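Long-range contact in acyl-CoA dehydrogenase (Geobacillus kaustophilus, PDB 2PG0), which probably uses FAD to introduce an alpha-beta double bond into thioester-bound acyl chains, as an acyl-CoA dehydrogenase: residues A[12-17]-A[68-73]. Residues are numbered along the deposited sequence; the frame is centred on the assembly and turned at random.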
# COMPACT_ATOMS: atom_id res chain seq x y z
N GLU A 12 -15.20 -24.17 -28.10
CA GLU A 12 -16.66 -24.17 -28.10
C GLU A 12 -17.27 -25.22 -27.17
O GLU A 12 -18.23 -24.93 -26.45
CB GLU A 12 -17.22 -24.29 -29.53
CG GLU A 12 -18.69 -23.87 -29.67
CD GLU A 12 -18.99 -22.46 -29.14
OE1 GLU A 12 -18.14 -21.56 -29.26
OE2 GLU A 12 -20.10 -22.26 -28.60
N GLU A 13 -16.71 -26.44 -27.16
CA GLU A 13 -17.20 -27.52 -26.29
C GLU A 13 -17.20 -27.14 -24.79
O GLU A 13 -18.09 -27.54 -24.04
CB GLU A 13 -16.44 -28.83 -26.53
CG GLU A 13 -15.05 -28.89 -25.92
CD GLU A 13 -14.24 -30.07 -26.39
OE1 GLU A 13 -14.07 -31.02 -25.61
OE2 GLU A 13 -13.77 -30.04 -27.55
N HIS A 14 -16.18 -26.38 -24.38
CA HIS A 14 -16.07 -25.91 -22.99
C HIS A 14 -17.10 -24.83 -22.71
O HIS A 14 -17.63 -24.74 -21.60
CB HIS A 14 -14.65 -25.41 -22.69
CG HIS A 14 -13.59 -26.45 -22.87
ND1 HIS A 14 -12.68 -26.42 -23.90
CD2 HIS A 14 -13.30 -27.56 -22.15
CE1 HIS A 14 -11.87 -27.46 -23.81
NE2 HIS A 14 -12.22 -28.16 -22.75
N HIS A 15 -17.38 -24.01 -23.73
CA HIS A 15 -18.39 -22.96 -23.61
C HIS A 15 -19.80 -23.51 -23.49
O HIS A 15 -20.57 -23.02 -22.67
CB HIS A 15 -18.28 -21.96 -24.78
CG HIS A 15 -17.00 -21.19 -24.78
ND1 HIS A 15 -16.18 -21.10 -25.88
CD2 HIS A 15 -16.39 -20.48 -23.79
CE1 HIS A 15 -15.12 -20.36 -25.58
NE2 HIS A 15 -15.23 -19.97 -24.32
N MET A 16 -20.12 -24.54 -24.27
CA MET A 16 -21.42 -25.21 -24.12
C MET A 16 -21.50 -25.97 -22.80
O MET A 16 -22.55 -25.98 -22.15
CB MET A 16 -21.84 -26.08 -25.32
CG MET A 16 -20.74 -26.65 -26.21
SD MET A 16 -21.36 -27.27 -27.82
CE MET A 16 -21.52 -25.76 -28.78
N PHE A 17 -20.39 -26.58 -22.39
CA PHE A 17 -20.31 -27.25 -21.09
C PHE A 17 -20.57 -26.29 -19.92
O PHE A 17 -21.31 -26.63 -18.99
CB PHE A 17 -18.97 -27.97 -20.90
CG PHE A 17 -18.80 -28.56 -19.52
CD1 PHE A 17 -19.37 -29.79 -19.20
CD2 PHE A 17 -18.08 -27.88 -18.54
CE1 PHE A 17 -19.22 -30.33 -17.92
CE2 PHE A 17 -17.92 -28.42 -17.26
CZ PHE A 17 -18.49 -29.64 -16.95
N ASN A 68 -12.68 -38.88 -19.79
CA ASN A 68 -11.38 -38.52 -20.38
C ASN A 68 -11.25 -37.02 -20.68
O ASN A 68 -10.55 -36.62 -21.62
CB ASN A 68 -11.10 -39.36 -21.63
CG ASN A 68 -10.74 -40.78 -21.30
OD1 ASN A 68 -11.60 -41.66 -21.31
ND2 ASN A 68 -9.48 -41.01 -20.96
N ALA A 69 -11.90 -36.20 -19.86
CA ALA A 69 -11.93 -34.76 -20.05
C ALA A 69 -10.57 -34.13 -19.79
O ALA A 69 -9.84 -34.58 -18.92
CB ALA A 69 -12.98 -34.13 -19.16
N ASP A 70 -10.24 -33.07 -20.53
CA ASP A 70 -9.02 -32.32 -20.26
C ASP A 70 -9.22 -31.36 -19.07
O ASP A 70 -10.34 -31.20 -18.57
CB ASP A 70 -8.48 -31.61 -21.52
CG ASP A 70 -9.29 -30.38 -21.93
OD1 ASP A 70 -10.16 -29.91 -21.17
OD2 ASP A 70 -9.01 -29.86 -23.02
N PHE A 71 -8.13 -30.74 -18.64
CA PHE A 71 -8.12 -29.87 -17.46
C PHE A 71 -9.01 -28.62 -17.59
O PHE A 71 -9.46 -28.06 -16.59
CB PHE A 71 -6.68 -29.47 -17.10
CG PHE A 71 -6.56 -28.68 -15.83
CD1 PHE A 71 -6.75 -29.29 -14.59
CD2 PHE A 71 -6.25 -27.32 -15.88
CE1 PHE A 71 -6.64 -28.54 -13.41
CE2 PHE A 71 -6.14 -26.58 -14.70
CZ PHE A 71 -6.34 -27.18 -13.47
N ALA A 72 -9.28 -28.19 -18.82
CA ALA A 72 -10.15 -27.03 -19.03
C ALA A 72 -11.56 -27.27 -18.49
O ALA A 72 -12.20 -26.33 -17.99
CB ALA A 72 -10.19 -26.63 -20.50
N TYR A 73 -12.03 -28.52 -18.56
CA TYR A 73 -13.31 -28.88 -17.94
C TYR A 73 -13.28 -28.65 -16.43
O TYR A 73 -14.25 -28.17 -15.86
CB TYR A 73 -13.72 -30.32 -18.26
CG TYR A 73 -14.25 -30.47 -19.65
CD1 TYR A 73 -15.61 -30.27 -19.92
CD2 TYR A 73 -13.40 -30.79 -20.71
CE1 TYR A 73 -16.11 -30.41 -21.22
CE2 TYR A 73 -13.89 -30.92 -22.02
CZ TYR A 73 -15.25 -30.73 -22.26
OH TYR A 73 -15.75 -30.85 -23.54
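Tyr73 is inserted among Glu13, His14 and Phe17 near the start of helix 12-28 and meets each of them differently. Toward Phe17 it turns an edge: CD1 stands over the centre of the phenylalanine ring, 3.6 Å from Phe17 CG, in an edge-to-face pair with the planes 75° apart. With CG swung opposite the backbone N (chi1 174°), Phe17 sets that face against the tyrosine. One face of Tyr73 is covered near its rim by CD2 of His14, 3.4 Å from Tyr73 CE2, the two rings lying oblique to each other. The phenol then reaches past the histidine, and Tyr73 OH donates to the anti lone pair of Glu13 OE1 at 2.7 Å. A phenylalanine in place of Tyr73 would probably leave the Glu13 carboxylate without this hydroxyl partner and its chain freer to turn.

His14 is gripped at both nitrogens. His14 NE2 donates to Asp70 OD1 (3.1 Å); imidazole and carboxylate planes are nearly parallel, but the bond steps between them, the nitrogen coming from the syn side about 22° out of the carboxylate plane. His14 ND1 accepts from the backbone N of Arg11, and together the two bonds should fix the ring's rotation. Ala72 CB makes a CH-pi contact with one imidazole face, 3.7 Å from the His14 ring centroid. Asp70 is also the N-cap of helix 71-84, its OD1 accepting a weak bond from Ala72 N, so the same oxygen links the two helix starts.

Within the N-terminal helical domain the contact thus joins the beginnings of helices 12-28 and 71-84. Phe17 continues onto Val76 and Ile77 of the latter helix, and Met313 of helix 285-313 packs against Asp70 and Ala72.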